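PDB 4KL0: inosine-uridine nucleoside N-ribohydrolase from Xanthomonas oryzae pv. oryzae, which binds calcium and probably hydrolyses N-glycosyl bonds, perhaps those of nucleosides. Local coordinates for residues F57-V65 / G131-L139; A229-E240 / W308-Y317. All blocks are in the same frame, centred on the assembly; numbering follows the deposited sequence.

Contact 1 (F57-V65 / G131-L139)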
loop_
_atom_site.group_PDB
_atom_site.type_symbol
_atom_site.label_atom_id
_atom_site.label_comp_id
_atom_site.label_asym_id
_atom_site.label_seq_id
_atom_site.Cartn_x
_atom_site.Cartn_y
_atom_site.Cartn_z
ATOM N N PHE A 57 11.832 1.950 -12.604
ATOM C CA PHE A 57 12.209 1.452 -11.272
ATOM C C PHE A 57 11.644 0.080 -10.978
ATOM O O PHE A 57 12.262 -0.726 -10.284
ATOM C CB PHE A 57 11.745 2.454 -10.199
ATOM C CG PHE A 57 12.580 3.688 -10.134
ATOM C CD1 PHE A 57 13.653 3.762 -9.265
ATOM C CD2 PHE A 57 12.346 4.751 -11.006
ATOM C CE1 PHE A 57 14.457 4.877 -9.239
ATOM C CE2 PHE A 57 13.123 5.887 -10.976
ATOM C CZ PHE A 57 14.190 5.958 -10.088
ATOM N N LEU A 58 10.443 -0.173 -11.483
ATOM C CA LEU A 58 9.770 -1.420 -11.196
ATOM C C LEU A 58 8.918 -1.814 -12.375
ATOM O O LEU A 58 8.653 -0.994 -13.283
ATOM C CB LEU A 58 8.898 -1.279 -9.946
ATOM C CG LEU A 58 7.695 -0.313 -9.986
ATOM C CD1 LEU A 58 6.539 -0.958 -10.648
ATOM C CD2 LEU A 58 7.255 0.084 -8.565
ATOM N N ARG A 59 8.481 -3.058 -12.359
ATOM C CA ARG A 59 7.466 -3.476 -13.314
ATOM C C ARG A 59 6.467 -4.322 -12.539
ATOM O O ARG A 59 6.851 -5.327 -11.879
ATOM C CB ARG A 59 8.060 -4.166 -14.542
ATOM C CG ARG A 59 6.984 -4.687 -15.471
ATOM C CD ARG A 59 7.573 -5.412 -16.682
ATOM N NE ARG A 59 8.056 -6.713 -16.268
ATOM C CZ ARG A 59 8.423 -7.675 -17.113
ATOM N NH1 ARG A 59 8.344 -7.467 -18.431
ATOM N NH2 ARG A 59 8.845 -8.844 -16.647
ATOM N N LEU A 60 5.218 -3.839 -12.510
ATOM C CA LEU A 60 4.193 -4.464 -11.624
ATOM C C LEU A 60 3.582 -5.606 -12.405
ATOM O O LEU A 60 2.720 -5.377 -13.282
ATOM C CB LEU A 60 3.138 -3.421 -11.207
ATOM C CG LEU A 60 2.066 -3.851 -10.239
ATOM C CD1 LEU A 60 2.705 -4.430 -8.979
ATOM C CD2 LEU A 60 1.177 -2.624 -9.956
ATOM N N THR A 61 3.995 -6.841 -12.093
ATOM C CA THR A 61 3.595 -7.938 -12.962
ATOM C C THR A 61 2.321 -8.649 -12.482
ATOM O O THR A 61 1.468 -9.072 -13.303
ATOM C CB THR A 61 4.769 -8.923 -13.147
ATOM O OG1 THR A 61 5.110 -9.514 -11.874
ATOM C CG2 THR A 61 5.998 -8.177 -13.685
ATOM N N ASP A 62 2.146 -8.732 -11.154
ATOM C CA ASP A 62 1.075 -9.536 -10.589
ATOM C C ASP A 62 0.580 -8.857 -9.329
ATOM O O ASP A 62 1.372 -8.345 -8.548
ATOM C CB ASP A 62 1.590 -10.944 -10.223
ATOM C CG ASP A 62 2.104 -11.713 -11.456
ATOM O OD1 ASP A 62 3.307 -11.628 -11.743
ATOM O OD2 ASP A 62 1.295 -12.402 -12.117
ATOM N N VAL A 63 -0.711 -8.858 -9.174
ATOM C CA VAL A 63 -1.332 -8.310 -7.974
ATOM C C VAL A 63 -2.355 -9.314 -7.457
ATOM O O VAL A 63 -3.219 -9.795 -8.211
ATOM C CB VAL A 63 -2.018 -6.981 -8.356
ATOM C CG1 VAL A 63 -2.748 -6.404 -7.183
ATOM C CG2 VAL A 63 -0.981 -5.987 -8.845
ATOM N N VAL A 64 -2.275 -9.677 -6.185
ATOM C CA VAL A 64 -3.261 -10.590 -5.619
ATOM C C VAL A 64 -4.015 -9.826 -4.513
ATOM O O VAL A 64 -3.424 -9.154 -3.692
ATOM C CB VAL A 64 -2.619 -11.845 -5.069
ATOM C CG1 VAL A 64 -3.674 -12.739 -4.477
ATOM C CG2 VAL A 64 -1.849 -12.596 -6.228
ATOM N N VAL A 65 -5.329 -9.893 -4.552
ATOM C CA VAL A 65 -6.191 -8.982 -3.755
ATOM C C VAL A 65 -6.871 -9.759 -2.622
ATOM O O VAL A 65 -7.454 -10.865 -2.828
ATOM C CB VAL A 65 -7.289 -8.385 -4.691
ATOM C CG1 VAL A 65 -8.301 -7.588 -3.915
ATOM C CG2 VAL A 65 -6.632 -7.516 -5.783
ATOM N N GLY A 131 -5.655 -17.028 -7.272
ATOM C CA GLY A 131 -4.706 -16.482 -6.307
ATOM C C GLY A 131 -3.277 -16.398 -6.799
ATOM O O GLY A 131 -3.002 -15.775 -7.824
ATOM N N VAL A 132 -2.363 -17.080 -6.094
ATOM C CA VAL A 132 -0.920 -16.916 -6.327
ATOM C C VAL A 132 -0.280 -17.861 -7.372
ATOM O O VAL A 132 0.945 -17.939 -7.483
ATOM C CB VAL A 132 -0.157 -17.081 -5.022
ATOM C CG1 VAL A 132 -0.782 -16.179 -3.916
ATOM C CG2 VAL A 132 -0.178 -18.532 -4.572
ATOM N N ARG A 133 -1.106 -18.552 -8.150
ATOM C CA ARG A 133 -0.572 -19.499 -9.139
ATOM C C ARG A 133 0.388 -18.831 -10.134
ATOM O O ARG A 133 1.536 -19.290 -10.358
ATOM C CB ARG A 133 -1.705 -20.171 -9.910
ATOM C CG ARG A 133 -1.177 -21.397 -10.648
ATOM C CD ARG A 133 -0.929 -22.544 -9.656
ATOM N NE ARG A 133 0.490 -22.869 -9.426
ATOM C CZ ARG A 133 0.961 -23.372 -8.275
ATOM N NH1 ARG A 133 0.134 -23.592 -7.250
ATOM N NH2 ARG A 133 2.259 -23.648 -8.128
ATOM N N ALA A 134 -0.056 -17.719 -10.714
ATOM C CA ALA A 134 0.795 -17.008 -11.667
ATOM C C ALA A 134 2.085 -16.507 -11.032
ATOM O O ALA A 134 3.104 -16.517 -11.681
ATOM C CB ALA A 134 0.030 -15.870 -12.371
ATOM N N MET A 135 2.037 -16.034 -9.772
ATOM C CA MET A 135 3.248 -15.610 -9.077
ATOM C C MET A 135 4.227 -16.783 -8.970
ATOM O O MET A 135 5.447 -16.587 -9.086
ATOM C CB MET A 135 2.920 -15.033 -7.676
ATOM C CG MET A 135 2.185 -13.667 -7.742
ATOM S SD MET A 135 1.816 -13.057 -6.022
ATOM C CE MET A 135 1.288 -11.301 -6.444
ATOM N N CYS A 136 3.695 -17.972 -8.667
ATOM C CA CYS A 136 4.531 -19.175 -8.573
ATOM C C CYS A 136 5.254 -19.427 -9.915
ATOM O O CYS A 136 6.514 -19.564 -9.969
ATOM C CB CYS A 136 3.703 -20.405 -8.185
ATOM S SG CYS A 136 3.209 -20.494 -6.437
ATOM N N GLU A 137 4.462 -19.492 -10.985
ATOM C CA GLU A 137 5.019 -19.697 -12.333
ATOM C C GLU A 137 6.056 -18.646 -12.678
ATOM O O GLU A 137 7.070 -18.937 -13.315
ATOM C CB GLU A 137 3.916 -19.688 -13.379
ATOM C CG GLU A 137 2.845 -20.750 -13.157
ATOM C CD GLU A 137 1.864 -20.826 -14.324
ATOM O OE1 GLU A 137 2.243 -20.414 -15.453
ATOM O OE2 GLU A 137 0.713 -21.284 -14.128
ATOM N N ARG A 138 5.824 -17.406 -12.246
ATOM C CA ARG A 138 6.761 -16.350 -12.539
ATOM C C ARG A 138 8.066 -16.438 -11.722
ATOM O O ARG A 138 9.138 -16.126 -12.240
ATOM C CB ARG A 138 6.086 -14.958 -12.411
ATOM C CG ARG A 138 7.073 -13.810 -12.669
ATOM C CD ARG A 138 6.373 -12.442 -12.630
ATOM N NE ARG A 138 5.242 -12.363 -13.543
ATOM C CZ ARG A 138 5.391 -12.051 -14.831
ATOM N NH1 ARG A 138 6.619 -11.828 -15.309
ATOM N NH2 ARG A 138 4.317 -11.954 -15.631
ATOM N N LEU A 139 7.988 -16.855 -10.454
ATOM C CA LEU A 139 9.202 -17.032 -9.656
ATOM C C LEU A 139 10.083 -18.100 -10.345
ATOM O O LEU A 139 11.309 -18.011 -10.342
ATOM C CB LEU A 139 8.854 -17.463 -8.220
ATOM C CG LEU A 139 8.264 -16.325 -7.377
ATOM C CD1 LEU A 139 7.876 -16.824 -6.008
ATOM C CD2 LEU A 139 9.277 -15.172 -7.268
HETATM O O HOH W 1 1.993 -12.885 -14.567
#

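Contact 2 (A229-E240 / W308-Y317)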
loop_
_atom_site.group_PDB
_atom_site.type_symbol
_atom_site.label_atom_id
_atom_site.label_comp_id
_atom_site.label_asym_id
_atom_site.label_seq_id
_atom_site.Cartn_x
_atom_site.Cartn_y
_atom_site.Cartn_z
ATOM N N ALA A 229 4.303 6.914 8.502
ATOM C CA ALA A 229 3.384 7.745 7.715
ATOM C C ALA A 229 2.998 9.075 8.361
ATOM O O ALA A 229 2.811 10.092 7.658
ATOM C CB ALA A 229 2.108 6.967 7.332
ATOM N N TYR A 230 2.849 9.085 9.697
ATOM C CA TYR A 230 2.443 10.306 10.387
ATOM C C TYR A 230 3.426 11.415 10.040
ATOM O O TYR A 230 3.057 12.573 9.781
ATOM C CB TYR A 230 2.425 10.090 11.920
ATOM C CG TYR A 230 1.469 9.022 12.415
ATOM C CD1 TYR A 230 0.398 8.604 11.664
ATOM C CD2 TYR A 230 1.638 8.435 13.674
ATOM C CE1 TYR A 230 -0.495 7.616 12.148
ATOM C CE2 TYR A 230 0.773 7.445 14.149
ATOM C CZ TYR A 230 -0.286 7.046 13.390
ATOM O OH TYR A 230 -1.142 6.091 13.906
ATOM N N LYS A 231 4.693 11.046 10.006
ATOM C CA LYS A 231 5.702 12.053 9.777
ATOM C C LYS A 231 5.635 12.678 8.367
ATOM O O LYS A 231 5.962 13.859 8.168
ATOM C CB LYS A 231 7.051 11.426 10.034
ATOM C CG LYS A 231 8.184 12.443 10.103
ATOM C CD LYS A 231 9.354 11.835 10.831
ATOM C CE LYS A 231 10.383 12.883 11.183
ATOM N NZ LYS A 231 11.729 12.233 11.107
ATOM N N ALA A 232 5.199 11.886 7.390
ATOM C CA ALA A 232 5.161 12.333 5.994
ATOM C C ALA A 232 3.720 12.580 5.485
ATOM O O ALA A 232 3.444 12.470 4.280
ATOM C CB ALA A 232 5.888 11.284 5.108
ATOM N N ALA A 233 2.799 12.914 6.396
ATOM C CA ALA A 233 1.391 13.075 6.045
ATOM C C ALA A 233 1.236 14.187 5.036
ATOM O O ALA A 233 1.949 15.197 5.121
ATOM C CB ALA A 233 0.547 13.403 7.321
ATOM N N VAL A 234 0.344 14.016 4.073
ATOM C CA VAL A 234 0.124 15.013 3.011
ATOM C C VAL A 234 -1.138 15.844 3.288
ATOM O O VAL A 234 -2.057 15.408 3.993
ATOM C CB VAL A 234 0.014 14.337 1.641
ATOM C CG1 VAL A 234 1.328 13.550 1.305
ATOM C CG2 VAL A 234 -1.270 13.464 1.565
ATOM N N PRO A 235 -1.213 17.083 2.743
ATOM C CA PRO A 235 -2.440 17.868 2.968
ATOM C C PRO A 235 -3.513 17.530 1.934
ATOM O O PRO A 235 -3.180 16.777 0.965
ATOM C CB PRO A 235 -1.966 19.316 2.735
ATOM C CG PRO A 235 -0.900 19.137 1.637
ATOM C CD PRO A 235 -0.189 17.806 1.953
ATOM N N PRO A 236 -4.751 18.063 2.076
ATOM C CA PRO A 236 -5.777 17.866 1.045
ATOM C C PRO A 236 -5.290 18.277 -0.343
ATOM O O PRO A 236 -5.831 17.751 -1.306
ATOM C CB PRO A 236 -6.936 18.803 1.488
ATOM C CG PRO A 236 -6.806 18.861 2.967
ATOM C CD PRO A 236 -5.351 18.567 3.335
ATOM N N ALA A 237 -4.351 19.231 -0.445
ATOM C CA ALA A 237 -3.919 19.724 -1.748
ATOM C C ALA A 237 -3.350 18.580 -2.566
ATOM O O ALA A 237 -3.363 18.662 -3.832
ATOM C CB ALA A 237 -2.882 20.866 -1.600
ATOM N N PHE A 238 -2.821 17.563 -1.872
ATOM C CA PHE A 238 -2.328 16.336 -2.556
ATOM C C PHE A 238 -3.440 15.740 -3.414
ATOM O O PHE A 238 -3.223 15.476 -4.606
ATOM C CB PHE A 238 -1.700 15.300 -1.596
ATOM C CG PHE A 238 -1.400 13.959 -2.262
ATOM C CD1 PHE A 238 -0.175 13.747 -2.891
ATOM C CD2 PHE A 238 -2.355 12.948 -2.269
ATOM C CE1 PHE A 238 0.097 12.538 -3.514
ATOM C CE2 PHE A 238 -2.098 11.753 -2.862
ATOM C CZ PHE A 238 -0.851 11.538 -3.496
ATOM N N TYR A 239 -4.635 15.580 -2.838
ATOM C CA TYR A 239 -5.782 14.983 -3.522
ATOM C C TYR A 239 -6.418 15.972 -4.494
ATOM O O TYR A 239 -6.949 15.579 -5.529
ATOM C CB TYR A 239 -6.828 14.525 -2.503
ATOM C CG TYR A 239 -6.328 13.271 -1.743
ATOM C CD1 TYR A 239 -6.466 12.034 -2.321
ATOM C CD2 TYR A 239 -5.714 13.354 -0.482
ATOM C CE1 TYR A 239 -6.027 10.898 -1.711
ATOM C CE2 TYR A 239 -5.248 12.205 0.159
ATOM C CZ TYR A 239 -5.400 10.977 -0.502
ATOM O OH TYR A 239 -5.003 9.802 0.042
ATOM N N GLU A 240 -6.397 17.270 -4.147
ATOM C CA GLU A 240 -6.999 18.238 -5.046
ATOM C C GLU A 240 -6.118 18.400 -6.269
ATOM O O GLU A 240 -6.634 18.420 -7.359
ATOM C CB GLU A 240 -7.273 19.592 -4.360
ATOM C CG GLU A 240 -8.314 19.509 -3.182
ATOM C CD GLU A 240 -9.768 19.316 -3.587
ATOM O OE1 GLU A 240 -10.096 19.261 -4.796
ATOM O OE2 GLU A 240 -10.631 19.208 -2.684
ATOM N N TRP A 308 -12.913 20.662 5.800
ATOM C CA TRP A 308 -12.006 20.250 4.691
ATOM C C TRP A 308 -10.846 21.229 4.521
ATOM O O TRP A 308 -9.665 20.829 4.609
ATOM C CB TRP A 308 -12.779 20.045 3.387
ATOM C CG TRP A 308 -11.970 19.437 2.205
ATOM C CD1 TRP A 308 -11.893 19.925 0.927
ATOM C CD2 TRP A 308 -11.177 18.220 2.215
ATOM N NE1 TRP A 308 -11.099 19.103 0.143
ATOM C CE2 TRP A 308 -10.658 18.047 0.914
ATOM C CE3 TRP A 308 -10.864 17.267 3.204
ATOM C CZ2 TRP A 308 -9.836 16.960 0.568
ATOM C CZ3 TRP A 308 -10.054 16.184 2.860
ATOM C CH2 TRP A 308 -9.549 16.045 1.564
ATOM N N PRO A 309 -11.148 22.556 4.378
ATOM C CA PRO A 309 -10.025 23.503 4.262
ATOM C C PRO A 309 -9.068 23.567 5.451
ATOM O O PRO A 309 -7.907 23.956 5.332
ATOM C CB PRO A 309 -10.732 24.873 4.113
ATOM C CG PRO A 309 -12.080 24.559 3.579
ATOM C CD PRO A 309 -12.452 23.219 4.218
ATOM N N GLN A 310 -9.522 23.242 6.645
ATOM C CA GLN A 310 -8.564 23.316 7.751
ATOM C C GLN A 310 -7.663 22.078 7.881
ATOM O O GLN A 310 -6.641 22.067 8.625
ATOM C CB GLN A 310 -9.304 23.506 9.071
ATOM C CG GLN A 310 -9.907 24.892 9.249
ATOM C CD GLN A 310 -10.415 25.019 10.649
ATOM O OE1 GLN A 310 -9.657 24.802 11.598
ATOM N NE2 GLN A 310 -11.710 25.230 10.796
ATOM N N VAL A 311 -8.057 21.007 7.197
ATOM C CA VAL A 311 -7.275 19.780 7.342
ATOM C C VAL A 311 -5.932 19.983 6.668
ATOM O O VAL A 311 -5.883 20.547 5.562
ATOM C CB VAL A 311 -8.018 18.579 6.735
ATOM C CG1 VAL A 311 -7.057 17.388 6.615
ATOM C CG2 VAL A 311 -9.234 18.245 7.611
ATOM N N THR A 312 -4.875 19.562 7.356
ATOM C CA THR A 312 -3.489 19.583 6.861
ATOM C C THR A 312 -2.741 18.207 6.818
ATOM O O THR A 312 -1.657 18.094 6.209
ATOM C CB THR A 312 -2.612 20.584 7.702
ATOM O OG1 THR A 312 -2.318 20.029 8.986
ATOM C CG2 THR A 312 -3.344 21.895 7.889
ATOM N N LYS A 313 -3.291 17.160 7.439
ATOM C CA LYS A 313 -2.500 15.949 7.685
ATOM C C LYS A 313 -3.303 14.712 7.280
ATOM O O LYS A 313 -4.236 14.342 8.005
ATOM C CB LYS A 313 -2.211 15.805 9.183
ATOM C CG LYS A 313 -1.445 16.987 9.806
ATOM C CD LYS A 313 -0.866 16.592 11.178
ATOM C CE LYS A 313 -1.771 17.037 12.338
ATOM N NZ LYS A 313 -1.460 16.292 13.615
ATOM N N LEU A 314 -2.933 14.056 6.174
ATOM C CA LEU A 314 -3.610 12.842 5.704
ATOM C C LEU A 314 -2.511 11.771 5.501
ATOM O O LEU A 314 -1.536 11.993 4.740
ATOM C CB LEU A 314 -4.374 13.091 4.395
ATOM C CG LEU A 314 -5.495 14.139 4.550
ATOM C CD1 LEU A 314 -5.889 14.606 3.167
ATOM C CD2 LEU A 314 -6.698 13.577 5.386
ATOM N N ASN A 315 -2.657 10.611 6.158
ATOM C CA ASN A 315 -1.599 9.594 6.063
ATOM C C ASN A 315 -1.596 8.752 4.772
ATOM O O ASN A 315 -2.691 8.385 4.274
ATOM C CB ASN A 315 -1.705 8.679 7.267
ATOM C CG ASN A 315 -1.486 9.426 8.556
ATOM O OD1 ASN A 315 -0.695 10.388 8.612
ATOM N ND2 ASN A 315 -2.161 8.981 9.615
ATOM N N LEU A 316 -0.409 8.508 4.212
ATOM C CA LEU A 316 -0.254 7.610 3.029
ATOM C C LEU A 316 0.605 6.369 3.378
ATOM O O LEU A 316 1.778 6.236 2.988
ATOM C CB LEU A 316 0.365 8.360 1.820
ATOM C CG LEU A 316 -0.552 9.417 1.207
ATOM C CD1 LEU A 316 0.131 10.242 0.056
ATOM C CD2 LEU A 316 -1.913 8.767 0.799
ATOM N N TYR A 317 0.017 5.397 4.057
ATOM C CA TYR A 317 0.823 4.313 4.571
ATOM C C TYR A 317 1.345 3.426 3.469
ATOM O O TYR A 317 2.505 3.076 3.424
ATOM C CB TYR A 317 -0.027 3.409 5.491
ATOM C CG TYR A 317 -0.777 4.155 6.572
ATOM C CD1 TYR A 317 -0.146 4.506 7.750
ATOM C CD2 TYR A 317 -2.122 4.475 6.403
ATOM C CE1 TYR A 317 -0.838 5.192 8.758
ATOM C CE2 TYR A 317 -2.827 5.168 7.385
ATOM C CZ TYR A 317 -2.174 5.516 8.551
ATOM O OH TYR A 317 -2.879 6.189 9.548
HETATM O O HOH W 2 1.948 9.722 4.900
HETATM O O HOH W 3 -2.997 5.631 12.161
HETATM O O HOH W 4 0.708 17.927 5.340
HETATM O O HOH W 5 -4.512 9.857 2.647
#

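Contact 1 (F57-V65 / G131-L139)
Asp62 OD1 is gripped by a group from each segment: Arg138 NE reaches it at 2.7 Å in a salt bridge whose hydrogen bond is weak, bent to 129° at the hydrogen, while the neighbouring Thr61 OG1 donates to it over 2.8 Å from the anti side but well above the carboxylate plane. The other oxygen, OD2, takes a hydrogen bond from a water that in turn accepts one from Arg138 NH2 at 2.7 Å, lying in the plane of the guanidinium at its edge. Carboxylate and guanidinium are turned 49° against each other, so direct bond and water bridge together replace a flat two-pronged pair. Thr61 CB sits 3.5 Å above one face of the guanidinium, toward its rim. The Arg138 chain runs extended to CD and then bends at chi3 (-55°), which brings NE to the acid. Arg59 NH2 comes within 4.0 Å of Arg138 NH1, but its charge is paired with Asp29 on strand 28-34.

Farther along the strand the contact turns apolar. Met135, extended beyond CG, runs alongside Asp62 in the opposite sense, its CG 3.7 Å from Asp62 CB, and delivers CE tightly against Val64 CG2 at 3.4 Å. The same methionine touches Leu31 and Phe33 of strand 28-34, so helix 133-141 packs across two neighbouring parallel strands, as in a Rossmann-like alpha/beta layer. Val64 CG2 also faces Val132, the N-cap residue of the helix. Strand and helix are thus joined by a buried carboxylate that the arginine probably keeps ionised, beside a methionine-valine patch.

Contact 2 (A229-E240 / W308-Y317)
Pro236 lies over the indole of Trp308 in a CH-pi contact, its CB over the face and 3.8 Å from the centroid of the six-membered ring. This is one end of two connecting segments running antiparallel, joined at the middle by a single beta bridge, the hydrogen-bonded pair Val234 and Leu314; in this nucleoside hydrolase family fold it ties the connection between helices 226-231 and 236-243 to the loop leading into helix 317-325. Val234 N gives to Leu314 O at 2.8 Å, and Leu314 N gives back to Val234 O. Beside the proline, the edge of the indole meets Glu240: NE1 donates nearly straight (169°) to the anti lone pair of OE2, with the carboxylate turned 65° from the ring. Glu240 reaches it by a bend at chi2, and its OE1 pairs with Arg254.

Leu316 points against Phe238 and sets CD1 over the ring face, 4.1 Å from the centroid. The Leu316 and Val234 side chains cross at about a right angle, CD1 touching CG1, while Leu316 CD2 lies against Tyr239 OH. Leu314 CD1 touches Tyr239 CD2 and CE2, and Pro236 CD.

At the far end, Ala229 CB presses on Tyr317 CD1 at 3.4 Å, next to calcium ligand Asp318. The Asn315 amide stands at the edge of the Tyr230 ring, the planes 39° apart, and its ND2 donates to Tyr317 OH, which lies somewhat out of the amide plane. One water joins the two tyrosine hydroxyls, 2.6 Å from Tyr230 OH and 2.7 Å from Tyr317 OH.

The two contacts lie on opposite sides of the chain's centre, about 31 Å apart between centres, and share no helix or strand. Contact 1 is the more buried: it seats a helix on a strand of the central sheet, and its polar link is a charged pair placed beside aliphatic packing. Contact 2 is only partly buried and involves no strand of that sheet; it joins loops and helix ends, held by backbone bonds, aromatic faces and bridging waters. Contact 2 lies nearer the calcium ion, the Tyr317 side chain about 7 Å from it, while the side chain of Val63 on the contact 1 strand is about 11 Å away and points away from the helix.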